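Local structure of uncharacterized protein (2R3S) at residues A[22-26]-A[59-63]; A[30-36]-A[85-89]; A[99-105]-A[134-140]; A[126-130]-A[293-297]. The protein is uncharacterized but probably acts as a dimeric O-methyltransferase, transferring a methyl group to a hydroxyl of a small molecule still to be identified. All blocks are in the same frame, centred on the assembly; numbering follows the deposited sequence. Where two conformers were deposited one is given.

Contact 1: residues A[22-26]-A[59-63]; sequences AIKAA and LCDYL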
loop_
_atom_site.group_PDB
_atom_site.type_symbol
_atom_site.label_atom_id
_atom_site.label_comp_id
_atom_site.label_asym_id
_atom_site.label_seq_id
_atom_site.Cartn_x
_atom_site.Cartn_y
_atom_site.Cartn_z
ATOM N N ALA A 22 0.061 8.706 -1.602
ATOM C CA ALA A 22 -0.764 9.672 -2.306
ATOM C C ALA A 22 -1.856 10.253 -1.397
ATOM O O ALA A 22 -2.047 11.478 -1.379
ATOM C CB ALA A 22 -1.375 9.060 -3.562
ATOM N N ILE A 23 -2.561 9.394 -0.645
ATOM C CA ILE A 23 -3.619 9.890 0.252
ATOM C C ILE A 23 -3.055 10.661 1.436
ATOM O O ILE A 23 -3.665 11.622 1.897
ATOM C CB ILE A 23 -4.608 8.783 0.736
ATOM C CG1 ILE A 23 -5.911 9.429 1.234
ATOM C CG2 ILE A 23 -3.987 7.902 1.826
ATOM C CD1 ILE A 23 -6.596 10.309 0.223
ATOM N N LYS A 24 -1.879 10.268 1.913
ATOM C CA LYS A 24 -1.203 11.036 2.943
ATOM C C LYS A 24 -0.881 12.445 2.444
ATOM O O LYS A 24 -1.185 13.424 3.126
ATOM C CB LYS A 24 0.056 10.307 3.399
ATOM C CG LYS A 24 0.847 11.034 4.457
ATOM C CD LYS A 24 2.053 10.213 4.930
ATOM C CE LYS A 24 2.849 11.008 5.940
ATOM N NZ LYS A 24 3.738 10.168 6.699
ATOM N N ALA A 25 -0.288 12.564 1.260
ATOM C CA ALA A 25 0.001 13.895 0.689
ATOM C C ALA A 25 -1.253 14.728 0.491
ATOM O O ALA A 25 -1.274 15.908 0.832
ATOM C CB ALA A 25 0.795 13.794 -0.644
ATOM N N ALA A 26 -2.303 14.115 -0.049
ATOM C CA ALA A 26 -3.572 14.819 -0.259
ATOM C C ALA A 26 -4.108 15.387 1.054
ATOM O O ALA A 26 -4.543 16.531 1.110
ATOM C CB ALA A 26 -4.636 13.889 -0.955
ATOM N N LEU A 59 -0.576 14.459 -8.646
ATOM C CA LEU A 59 -1.332 13.934 -7.489
ATOM C C LEU A 59 -2.840 13.765 -7.772
ATOM O O LEU A 59 -3.422 12.728 -7.468
ATOM C CB LEU A 59 -1.104 14.809 -6.227
ATOM C CG LEU A 59 -1.747 14.337 -4.901
ATOM C CD1 LEU A 59 -1.220 12.951 -4.476
ATOM C CD2 LEU A 59 -1.570 15.412 -3.790
ATOM N N CYS A 60 -3.479 14.793 -8.313
ATOM C CA CYS A 60 -4.934 14.763 -8.515
ATOM C C CYS A 60 -5.356 13.771 -9.591
ATOM O O CYS A 60 -6.350 13.096 -9.420
ATOM C CB CYS A 60 -5.466 16.154 -8.845
ATOM S SG CYS A 60 -5.410 17.301 -7.412
ATOM N N ASP A 61 -4.607 13.669 -10.689
ATOM C CA ASP A 61 -4.891 12.624 -11.698
ATOM C C ASP A 61 -4.835 11.237 -11.056
ATOM O O ASP A 61 -5.701 10.408 -11.294
ATOM C CB ASP A 61 -3.910 12.669 -12.858
ATOM C CG ASP A 61 -4.134 13.838 -13.774
ATOM O OD1 ASP A 61 -5.256 14.371 -13.823
ATOM O OD2 ASP A 61 -3.166 14.210 -14.475
ATOM N N TYR A 62 -3.843 11.013 -10.204
ATOM C CA TYR A 62 -3.719 9.752 -9.479
ATOM C C TYR A 62 -4.888 9.544 -8.526
ATOM O O TYR A 62 -5.453 8.461 -8.463
ATOM C CB TYR A 62 -2.384 9.720 -8.721
ATOM C CG TYR A 62 -2.021 8.388 -8.101
ATOM C CD1 TYR A 62 -2.424 8.068 -6.815
ATOM C CD2 TYR A 62 -1.285 7.450 -8.805
ATOM C CE1 TYR A 62 -2.086 6.848 -6.245
ATOM C CE2 TYR A 62 -0.948 6.230 -8.247
ATOM C CZ TYR A 62 -1.357 5.935 -6.976
ATOM O OH TYR A 62 -1.003 4.746 -6.417
ATOM N N LEU A 63 -5.275 10.590 -7.800
ATOM C CA LEU A 63 -6.456 10.508 -6.932
ATOM C C LEU A 63 -7.762 10.218 -7.706
ATOM O O LEU A 63 -8.655 9.625 -7.171
ATOM C CB LEU A 63 -6.581 11.781 -6.075
ATOM C CG LEU A 63 -5.463 11.969 -5.027
ATOM C CD1 LEU A 63 -5.621 13.352 -4.382
ATOM C CD2 LEU A 63 -5.349 10.850 -3.925
#
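Leu-59 and Leu-63, one helical turn apart, reach the alanines of 22-26 by different torsions: Leu-59 carries its CG anti to the backbone N (chi1 -176°), whereas Leu-63 has it anti to the carbonyl carbon (chi1 -67°). Both branches of Leu-59 are thereby laid along the backbone of the other helix. Its CD1 rests 3.5 Å from Ala-22 O, and its CD2 lies over the next turn, 4.0 Å from Ala-26 N. Leu-63 comes in beside it, with CD1 3.6 Å from Ala-26 CB and CD2 lying loosely near Ala-22 and Ile-23 CD1 alike. Tyr-62 brings its ring forward until CE1 is 3.5 Å from Ala-22 CB; the methyl meets the CD1-CE1 side of the ring at a slant.

The helices concerned, 17-28 and 53-65, belong to the N-terminal dimerisation domain, of the helix-turn-helix clan. The axes of 22-26 and 59-63 run at 122° to one another and come no closer than 10.4 Å, a distance spanned by the leucines while the alanines keep the facing surface of 22-26 low. No hydrogen bond crosses between the two segments: everything here is apolar packing, and every touching residue is buried. Phe-32 of the following helix packs on Ile-23 and Ala-26, and Phe-68 on Ile-23 and Leu-63. The second subunit borders the same spot, its Phe-10 lying on Ile-23 and its Leu-289 on Tyr-62.

Contact 2: residues A[30-36]-A[85-89]; sequences NVFTAIS and FLDRQ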
loop_
_atom_site.group_PDB
_atom_site.type_symbol
_atom_site.label_atom_id
_atom_site.label_comp_id
_atom_site.label_asym_id
_atom_site.label_seq_id
_atom_site.Cartn_x
_atom_site.Cartn_y
_atom_site.Cartn_z
ATOM N N ASN A 30 -4.300 19.396 2.357
ATOM C CA ASN A 30 -5.675 19.880 2.388
ATOM C C ASN A 30 -6.358 19.914 1.018
ATOM O O ASN A 30 -7.279 20.690 0.797
ATOM C CB ASN A 30 -5.753 21.248 3.058
ATOM C CG ASN A 30 -5.826 21.159 4.563
ATOM O OD1 ASN A 30 -5.637 20.093 5.152
ATOM N ND2 ASN A 30 -6.097 22.299 5.201
ATOM N N VAL A 31 -5.958 19.024 0.119
ATOM C CA VAL A 31 -6.465 19.082 -1.238
ATOM C C VAL A 31 -7.993 19.014 -1.258
ATOM O O VAL A 31 -8.642 19.764 -1.975
ATOM C CB VAL A 31 -5.899 17.961 -2.118
ATOM C CG1 VAL A 31 -6.542 18.023 -3.473
ATOM C CG2 VAL A 31 -4.350 18.052 -2.218
ATOM N N PHE A 32 -8.564 18.102 -0.485
ATOM C CA PHE A 32 -10.028 17.878 -0.513
ATOM C C PHE A 32 -10.820 19.063 0.035
ATOM O O PHE A 32 -11.907 19.341 -0.433
ATOM C CB PHE A 32 -10.380 16.634 0.298
ATOM C CG PHE A 32 -9.605 15.435 -0.090
ATOM C CD1 PHE A 32 -9.871 14.783 -1.285
ATOM C CD2 PHE A 32 -8.581 14.956 0.722
ATOM C CE1 PHE A 32 -9.131 13.644 -1.661
ATOM C CE2 PHE A 32 -7.852 13.815 0.357
ATOM C CZ PHE A 32 -8.138 13.163 -0.827
ATOM N N THR A 33 -10.270 19.722 1.060
ATOM C CA THR A 33 -10.837 20.941 1.649
ATOM C C THR A 33 -10.845 22.102 0.659
ATOM O O THR A 33 -11.775 22.916 0.664
ATOM C CB THR A 33 -10.052 21.327 2.921
ATOM O OG1 THR A 33 -10.116 20.231 3.854
ATOM C CG2 THR A 33 -10.611 22.596 3.580
ATOM N N ALA A 34 -9.816 22.168 -0.181
ATOM C CA ALA A 34 -9.712 23.193 -1.235
ATOM C C ALA A 34 -10.700 22.989 -2.394
ATOM O O ALA A 34 -11.198 23.971 -2.982
ATOM C CB ALA A 34 -8.264 23.263 -1.762
ATOM N N ILE A 35 -10.964 21.731 -2.742
ATOM C CA ILE A 35 -11.986 21.405 -3.732
ATOM C C ILE A 35 -13.384 21.490 -3.133
ATOM O O ILE A 35 -14.298 22.067 -3.723
ATOM C CB ILE A 35 -11.798 19.992 -4.341
ATOM C CG1 ILE A 35 -10.438 19.869 -5.040
ATOM C CG2 ILE A 35 -12.882 19.727 -5.364
ATOM C CD1 ILE A 35 -10.039 18.458 -5.361
ATOM N N SER A 36 -13.552 20.893 -1.966
ATOM C CA SER A 36 -14.824 20.863 -1.275
ATOM C C SER A 36 -15.948 20.363 -2.178
ATOM O O SER A 36 -15.815 19.303 -2.785
ATOM C CB SER A 36 -15.142 22.222 -0.641
ATOM O OG SER A 36 -16.250 22.081 0.235
ATOM N N PHE A 85 -16.063 12.769 4.011
ATOM C CA PHE A 85 -15.075 12.270 4.982
ATOM C C PHE A 85 -13.687 12.933 4.959
ATOM O O PHE A 85 -12.879 12.732 5.882
ATOM C CB PHE A 85 -14.969 10.725 4.859
ATOM C CG PHE A 85 -16.249 10.013 5.249
ATOM C CD1 PHE A 85 -16.650 9.958 6.590
ATOM C CD2 PHE A 85 -17.060 9.421 4.289
ATOM C CE1 PHE A 85 -17.837 9.329 6.969
ATOM C CE2 PHE A 85 -18.257 8.801 4.644
ATOM C CZ PHE A 85 -18.656 8.757 5.987
ATOM N N LEU A 86 -13.401 13.709 3.925
ATOM C CA LEU A 86 -12.038 14.198 3.709
ATOM C C LEU A 86 -11.907 15.708 3.569
ATOM O O LEU A 86 -10.773 16.250 3.593
ATOM C CB LEU A 86 -11.441 13.506 2.487
ATOM C CG LEU A 86 -11.238 11.989 2.675
ATOM C CD1 LEU A 86 -10.758 11.346 1.376
ATOM C CD2 LEU A 86 -10.290 11.741 3.865
ATOM N N ASP A 87 -13.061 16.366 3.447
ATOM C CA ASP A 87 -13.190 17.813 3.426
ATOM C C ASP A 87 -13.369 18.264 4.865
ATOM O O ASP A 87 -14.331 17.877 5.513
ATOM C CB ASP A 87 -14.432 18.171 2.599
ATOM C CG ASP A 87 -14.675 19.642 2.505
ATOM O OD1 ASP A 87 -13.933 20.399 3.137
ATOM O OD2 ASP A 87 -15.609 20.022 1.779
ATOM N N ARG A 88 -12.434 19.083 5.352
ATOM C CA ARG A 88 -12.422 19.567 6.732
ATOM C C ARG A 88 -13.685 20.350 7.108
ATOM O O ARG A 88 -13.959 20.541 8.267
ATOM C CB ARG A 88 -11.219 20.460 6.967
ATOM C CG ARG A 88 -9.945 19.730 7.069
ATOM C CD ARG A 88 -8.800 20.674 7.407
ATOM N NE ARG A 88 -7.541 19.940 7.442
ATOM C CZ ARG A 88 -7.144 19.153 8.428
ATOM N NH1 ARG A 88 -7.902 18.959 9.498
ATOM N NH2 ARG A 88 -5.984 18.526 8.327
ATOM N N GLN A 89 -14.415 20.814 6.103
ATOM C CA GLN A 89 -15.640 21.559 6.279
ATOM C C GLN A 89 -16.738 20.638 6.769
ATOM O O GLN A 89 -17.682 21.104 7.363
ATOM C CB GLN A 89 -16.002 22.260 4.947
ATOM C CG GLN A 89 -17.489 22.582 4.690
ATOM C CD GLN A 89 -18.102 23.471 5.765
ATOM O OE1 GLN A 89 -17.393 24.123 6.560
ATOM N NE2 GLN A 89 -19.433 23.491 5.813
HETATM O O HOH W 1 -3.542 18.946 6.511
HETATM O O HOH W 2 -8.587 17.966 3.182
HETATM O O HOH W 3 -13.785 23.017 2.549
#
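Residues 31-35 form a short helix, with 85-89 running past it as an irregular chain that comes closest at Thr-33 and Asp-87, whose CA atoms are 4.3 Å apart. Phe-32 and Leu-86 lie side by side and point the same way; Leu-86 CD1 sits over one face of the Phe-32 ring, 4.0 Å from its centroid, in a CH-pi contact. Next to this apolar pair, Thr-33 turns OG1 anti to the carbonyl carbon (chi1 -59°), where it accepts from Arg-88 N at 3.0 Å. Water 2 ties the same OG1 to Leu-86 O.

This is the dimerisation domain again: helix 31-35 starts straight after the Schellman motif that ends helix 17-28 at Asn-30, and the chain leaving helix 80-85 is fastened against it. Asp-87 does much of the fastening. Its OD2 takes the Ser-36 hydroxyl on the syn side, OG to OD2 2.7 Å, while OD1 accepts from Gln-89 N in an Asx turn and, through water 3, is linked to Thr-33 O. At the other end, Arg-88 NE donates almost straight (175°) to Asn-30 OD1 at 3.0 Å. The oxygen lies in the guanidinium plane, though NE stands above the amide plane. Water 1 lies between this oxygen and Arg-88 NH2 and accepts from the latter; its bond to the oxygen is less certain, since other acceptors compete for its protons. The same NH2 forms a salt bridge with Asp-96.

Contact 3: residues A[99-105]-A[134-140]; sequences EFLLSPM and HPVWVQF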
loop_
_atom_site.group_PDB
_atom_site.type_symbol
_atom_site.label_atom_id
_atom_site.label_comp_id
_atom_site.label_asym_id
_atom_site.label_seq_id
_atom_site.Cartn_x
_atom_site.Cartn_y
_atom_site.Cartn_z
ATOM N N GLU A 99 -2.739 10.459 11.511
ATOM C CA GLU A 99 -1.765 10.760 12.568
ATOM C C GLU A 99 -1.402 9.558 13.431
ATOM O O GLU A 99 -0.285 9.469 13.954
ATOM C CB GLU A 99 -2.255 11.919 13.426
ATOM C CG GLU A 99 -2.119 13.277 12.700
ATOM C CD GLU A 99 -2.758 14.441 13.480
ATOM O OE1 GLU A 99 -3.083 14.261 14.691
ATOM O OE2 GLU A 99 -2.950 15.530 12.865
ATOM N N PHE A 100 -2.354 8.643 13.575
ATOM C CA PHE A 100 -2.108 7.326 14.142
ATOM C C PHE A 100 -1.774 6.307 13.047
ATOM O O PHE A 100 -0.714 5.669 13.108
ATOM C CB PHE A 100 -3.315 6.848 14.969
ATOM C CG PHE A 100 -3.189 5.421 15.414
ATOM C CD1 PHE A 100 -2.387 5.086 16.496
ATOM C CD2 PHE A 100 -3.824 4.417 14.736
ATOM C CE1 PHE A 100 -2.228 3.773 16.879
ATOM C CE2 PHE A 100 -3.660 3.098 15.105
ATOM C CZ PHE A 100 -2.859 2.775 16.183
ATOM N N LEU A 101 -2.658 6.170 12.039
ATOM C CA LEU A 101 -2.585 5.046 11.104
ATOM C C LEU A 101 -1.312 5.039 10.266
ATOM O O LEU A 101 -0.813 3.975 9.913
ATOM C CB LEU A 101 -3.822 4.981 10.211
ATOM C CG LEU A 101 -5.144 4.636 10.894
ATOM C CD1 LEU A 101 -6.248 4.862 9.888
ATOM C CD2 LEU A 101 -5.140 3.182 11.409
ATOM N N LEU A 102 -0.774 6.229 9.995
ATOM C CA LEU A 102 0.478 6.383 9.278
ATOM C C LEU A 102 1.581 6.921 10.191
ATOM O O LEU A 102 2.568 7.425 9.712
ATOM C CB LEU A 102 0.304 7.294 8.026
ATOM C CG LEU A 102 -0.655 6.746 6.954
ATOM C CD1 LEU A 102 -0.598 7.552 5.689
ATOM C CD2 LEU A 102 -0.408 5.257 6.649
ATOM N N SER A 103 1.433 6.769 11.499
ATOM C CA SER A 103 2.535 7.020 12.422
ATOM C C SER A 103 3.637 6.021 12.183
ATOM O O SER A 103 3.376 4.828 12.034
ATOM C CB SER A 103 2.111 6.867 13.884
ATOM O OG SER A 103 3.256 6.973 14.723
ATOM N N PRO A 104 4.888 6.488 12.147
ATOM C CA PRO A 104 5.970 5.514 11.969
ATOM C C PRO A 104 5.992 4.487 13.084
ATOM O O PRO A 104 6.478 3.392 12.893
ATOM C CB PRO A 104 7.240 6.358 11.953
ATOM C CG PRO A 104 6.846 7.754 12.329
ATOM C CD PRO A 104 5.356 7.885 12.191
HETATM N N MSE A 105 5.416 4.828 14.225
HETATM C CA MSE A 105 5.308 3.930 15.363
HETATM C C MSE A 105 4.425 2.722 15.025
HETATM O O MSE A 105 4.544 1.668 15.623
HETATM C CB MSE A 105 4.755 4.705 16.570
HETATM C CG MSE A 105 5.593 5.952 16.922
HETATM SE SE MSE A 105 5.050 6.950 18.506
HETATM C CE MSE A 105 3.902 8.308 17.678
ATOM N N HIS A 134 3.699 3.769 25.832
ATOM C CA HIS A 134 4.118 4.029 24.466
ATOM C C HIS A 134 3.281 5.206 23.948
ATOM O O HIS A 134 2.052 5.229 24.146
ATOM C CB HIS A 134 3.921 2.790 23.590
ATOM C CG HIS A 134 4.676 2.838 22.294
ATOM N ND1 HIS A 134 4.445 3.797 21.333
ATOM C CD2 HIS A 134 5.659 2.046 21.805
ATOM C CE1 HIS A 134 5.256 3.598 20.311
ATOM N NE2 HIS A 134 6.011 2.545 20.575
ATOM N N PRO A 135 3.938 6.222 23.343
ATOM C CA PRO A 135 3.211 7.431 22.929
ATOM C C PRO A 135 2.250 7.257 21.748
ATOM O O PRO A 135 1.440 8.139 21.490
ATOM C CB PRO A 135 4.336 8.405 22.575
ATOM C CG PRO A 135 5.468 7.530 22.163
ATOM C CD PRO A 135 5.387 6.333 23.067
ATOM N N VAL A 136 2.332 6.135 21.039
ATOM C CA VAL A 136 1.414 5.865 19.942
ATOM C C VAL A 136 -0.053 5.827 20.433
ATOM O O VAL A 136 -0.962 6.072 19.652
ATOM C CB VAL A 136 1.823 4.600 19.125
ATOM C CG1 VAL A 136 1.388 3.281 19.817
ATOM C CG2 VAL A 136 1.304 4.712 17.694
ATOM N N TRP A 137 -0.260 5.594 21.725
ATOM C CA TRP A 137 -1.608 5.497 22.298
ATOM C C TRP A 137 -2.194 6.849 22.640
ATOM O O TRP A 137 -3.419 6.997 22.649
ATOM C CB TRP A 137 -1.651 4.481 23.458
ATOM C CG TRP A 137 -1.183 3.141 22.955
ATOM C CD1 TRP A 137 -0.101 2.428 23.400
ATOM C CD2 TRP A 137 -1.730 2.381 21.847
ATOM N NE1 TRP A 137 0.059 1.291 22.648
ATOM C CE2 TRP A 137 -0.912 1.240 21.684
ATOM C CE3 TRP A 137 -2.829 2.553 20.987
ATOM C CZ2 TRP A 137 -1.158 0.279 20.698
ATOM C CZ3 TRP A 137 -3.067 1.593 19.999
ATOM C CH2 TRP A 137 -2.236 0.483 19.862
ATOM N N VAL A 138 -1.333 7.859 22.817
ATOM C CA VAL A 138 -1.789 9.247 22.861
ATOM C C VAL A 138 -2.252 9.657 21.468
ATOM O O VAL A 138 -3.318 10.256 21.337
ATOM C CB VAL A 138 -0.706 10.196 23.429
ATOM C CG1 VAL A 138 -1.191 11.686 23.488
ATOM C CG2 VAL A 138 -0.279 9.707 24.799
ATOM N N GLN A 139 -1.480 9.311 20.437
ATOM C CA GLN A 139 -1.903 9.580 19.064
ATOM C C GLN A 139 -3.200 8.853 18.727
ATOM O O GLN A 139 -4.090 9.452 18.125
ATOM C CB GLN A 139 -0.816 9.234 18.034
ATOM C CG GLN A 139 0.305 10.249 17.952
ATOM C CD GLN A 139 -0.211 11.670 17.808
ATOM O OE1 GLN A 139 -0.876 12.001 16.826
ATOM N NE2 GLN A 139 0.061 12.506 18.817
ATOM N N PHE A 140 -3.329 7.584 19.131
ATOM C CA PHE A 140 -4.580 6.878 18.900
ATOM C C PHE A 140 -5.728 7.640 19.548
ATOM O O PHE A 140 -6.736 7.909 18.900
ATOM C CB PHE A 140 -4.551 5.453 19.432
ATOM C CG PHE A 140 -5.792 4.661 19.086
ATOM C CD1 PHE A 140 -6.952 4.804 19.824
ATOM C CD2 PHE A 140 -5.799 3.808 18.010
ATOM C CE1 PHE A 140 -8.094 4.103 19.501
ATOM C CE2 PHE A 140 -6.936 3.095 17.667
ATOM C CZ PHE A 140 -8.084 3.233 18.423
#
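Aromatic contacts lead: Phe-140 directs its ring edge onto the face of Phe-100, a T-shaped pair with centroids 4.9 Å apart and planes at 86°. Phe-140 CD2 stands over the centre of the Phe-100 ring, 3.6 Å from its CZ. Trp-137 completes the cluster less regularly, its six-membered ring meeting Phe-100 at a slant, CZ3 to CE1 3.9 Å.

Among the aliphatic contacts, Val-136 is central. With CG2 anti to the backbone N, this methyl fits between Phe-100 CE1 at 3.7 Å and the CB of Met-105, a selenomethionine. In the conformer described, one of two, the selenium lies near Pro-135 CG and the edge of the His-134 imidazole; these selenium contacts are less certain.

No hydrogen bond crosses between the segments. Two capping bonds lie within them: Ser-103 OG accepts from Met-105 N, an N-cap for helix 104-107, and His-134 ND1 accepts from Val-136 N at 3.2 Å, almost in the ring plane, which fixes the imidazole's rotation. Trp-137 NE1 donates outside, to Thr-129 O.

Helix 98-101 thus packs through an aromatic cluster, and helix 104-107 through Met-105, against the start of helix 136-143 in the Rossmann-like methyltransferase domain.

Contact 4: residues A[126-130]-A[293-297]; sequences SEGTL and ATTPN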
loop_
_atom_site.group_PDB
_atom_site.type_symbol
_atom_site.label_atom_id
_atom_site.label_comp_id
_atom_site.label_asym_id
_atom_site.label_seq_id
_atom_site.Cartn_x
_atom_site.Cartn_y
_atom_site.Cartn_z
ATOM N N SER A 126 11.807 -4.235 21.620
ATOM C CA SER A 126 11.061 -4.453 22.863
ATOM C C SER A 126 9.788 -5.254 22.569
ATOM O O SER A 126 9.840 -6.365 21.984
ATOM C CB SER A 126 10.789 -3.131 23.608
ATOM O OG SER A 126 12.008 -2.440 23.843
ATOM N N GLU A 127 8.664 -4.685 22.971
ATOM C CA GLU A 127 7.412 -5.351 22.860
ATOM C C GLU A 127 6.536 -4.568 21.920
ATOM O O GLU A 127 5.342 -4.479 22.144
ATOM C CB GLU A 127 6.796 -5.375 24.230
ATOM C CG GLU A 127 7.638 -6.105 25.252
ATOM C CD GLU A 127 6.915 -6.179 26.575
ATOM O OE1 GLU A 127 6.717 -5.106 27.218
ATOM O OE2 GLU A 127 6.513 -7.309 26.934
ATOM N N GLY A 128 7.154 -3.997 20.886
ATOM C CA GLY A 128 6.483 -3.144 19.933
ATOM C C GLY A 128 5.690 -2.056 20.637
ATOM O O GLY A 128 6.206 -1.335 21.481
ATOM N N THR A 129 4.406 -1.992 20.322
ATOM C CA THR A 129 3.533 -0.951 20.829
ATOM C C THR A 129 3.074 -1.220 22.246
ATOM O O THR A 129 2.380 -0.393 22.828
ATOM C CB THR A 129 2.269 -0.816 19.938
ATOM O OG1 THR A 129 1.597 -2.086 19.883
ATOM C CG2 THR A 129 2.626 -0.319 18.549
ATOM N N LEU A 130 3.456 -2.369 22.808
ATOM C CA LEU A 130 3.049 -2.753 24.161
ATOM C C LEU A 130 4.040 -2.308 25.251
ATOM O O LEU A 130 3.810 -2.580 26.422
ATOM C CB LEU A 130 2.790 -4.269 24.222
ATOM C CG LEU A 130 1.770 -4.788 23.176
ATOM C CD1 LEU A 130 1.193 -6.124 23.575
ATOM C CD2 LEU A 130 0.605 -3.774 22.891
ATOM N N ALA A 293 2.536 -7.550 13.073
ATOM C CA ALA A 293 3.546 -6.537 12.805
ATOM C C ALA A 293 3.917 -5.716 14.044
ATOM O O ALA A 293 5.050 -5.277 14.163
ATOM C CB ALA A 293 3.124 -5.603 11.653
ATOM N N THR A 294 2.975 -5.526 14.963
ATOM C CA THR A 294 3.127 -4.497 15.983
ATOM C C THR A 294 3.173 -4.976 17.441
ATOM O O THR A 294 3.511 -4.189 18.307
ATOM C CB THR A 294 2.001 -3.450 15.893
ATOM O OG1 THR A 294 0.739 -4.059 16.186
ATOM C CG2 THR A 294 1.977 -2.731 14.534
ATOM N N THR A 295 2.776 -6.216 17.702
ATOM C CA THR A 295 2.698 -6.782 19.041
ATOM C C THR A 295 3.439 -8.142 19.031
ATOM O O THR A 295 3.625 -8.749 17.950
ATOM C CB THR A 295 1.248 -6.995 19.528
ATOM O OG1 THR A 295 0.667 -8.118 18.861
ATOM C CG2 THR A 295 0.355 -5.760 19.320
ATOM N N PRO A 296 3.948 -8.592 20.205
ATOM C CA PRO A 296 4.632 -9.900 20.255
ATOM C C PRO A 296 3.754 -11.146 20.076
ATOM O O PRO A 296 4.221 -12.090 19.483
ATOM C CB PRO A 296 5.325 -9.898 21.648
ATOM C CG PRO A 296 5.351 -8.418 22.062
ATOM C CD PRO A 296 4.051 -7.879 21.493
ATOM N N ASN A 297 2.544 -11.159 20.628
ATOM C CA ASN A 297 1.645 -12.304 20.661
ATOM C C ASN A 297 0.173 -11.919 20.435
ATOM O O ASN A 297 -0.713 -12.698 20.784
ATOM C CB ASN A 297 1.696 -13.019 22.039
ATOM C CG ASN A 297 3.086 -13.037 22.683
ATOM O OD1 ASN A 297 4.026 -13.649 22.160
ATOM N ND2 ASN A 297 3.203 -12.396 23.861
HETATM O O HOH W 4 -0.512 -2.627 18.143
#
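The side chains of Thr-129 and Thr-294 cross at a slant; the direct polar link is to Thr-294 O, with a second through water 4. Thr-129 N donates to this carbonyl at 3.1 Å and 171°, almost in line with the C=O bond. Thr-129 OG1, placed between its backbone N and carbonyl carbon (chi1 57°), is near the same oxygen and also reaches water 4, which donates to Thr-294 OG1; that hydroxyl is bonded to Val-290 O as well. Gly-128 adds a CA-H...O contact, its CA 3.5 Å from Thr-294 O; at phi 51° it brings its backbone right up to this carbonyl.

Leu-130 lies across Thr-295 and Pro-296: CD1 is 3.9 Å from Pro-296 CD, and CD2 is 4.1 Å from Thr-295 CG2. On its other flank the proline ring meets Glu-127, with CD 3.7 Å from Glu-127 O and CG 4.0 Å from Glu-127 CB. A backbone bond from Leu-130 N to Glu-127 O at 2.9 Å keeps this turn compact.

The turn, in the loop between helices 113-119 and 136-143, therefore docks on the C-terminal end of helix 282-294, and His-244, in the loop after strand 233-239, touches both Leu-130 and Thr-295.

Overall arrangement
Contacts 1 and 2 share the N-terminal dimerisation domain, their centres 13 Å apart, and their segments alternate along the chain; Leu-59 of contact 1 packs on Val-31 of contact 2, making one continuous core. Contact 3 follows in sequence, its centre 22 Å from contact 1, which it touches through Leu-102 on Lys-24. It carries the chain over to the methyltransferase domain with its seven-stranded sheet. There contacts 3 and 4, also 13 Å apart, alternate as well and meet where His-134 packs on Gly-128 and Val-136 on Thr-129. Contacts 2 and 4, 35 Å apart, lie on opposite sides of the chain's centre. All four touch the second subunit, consistent with a dimer that involves both domains.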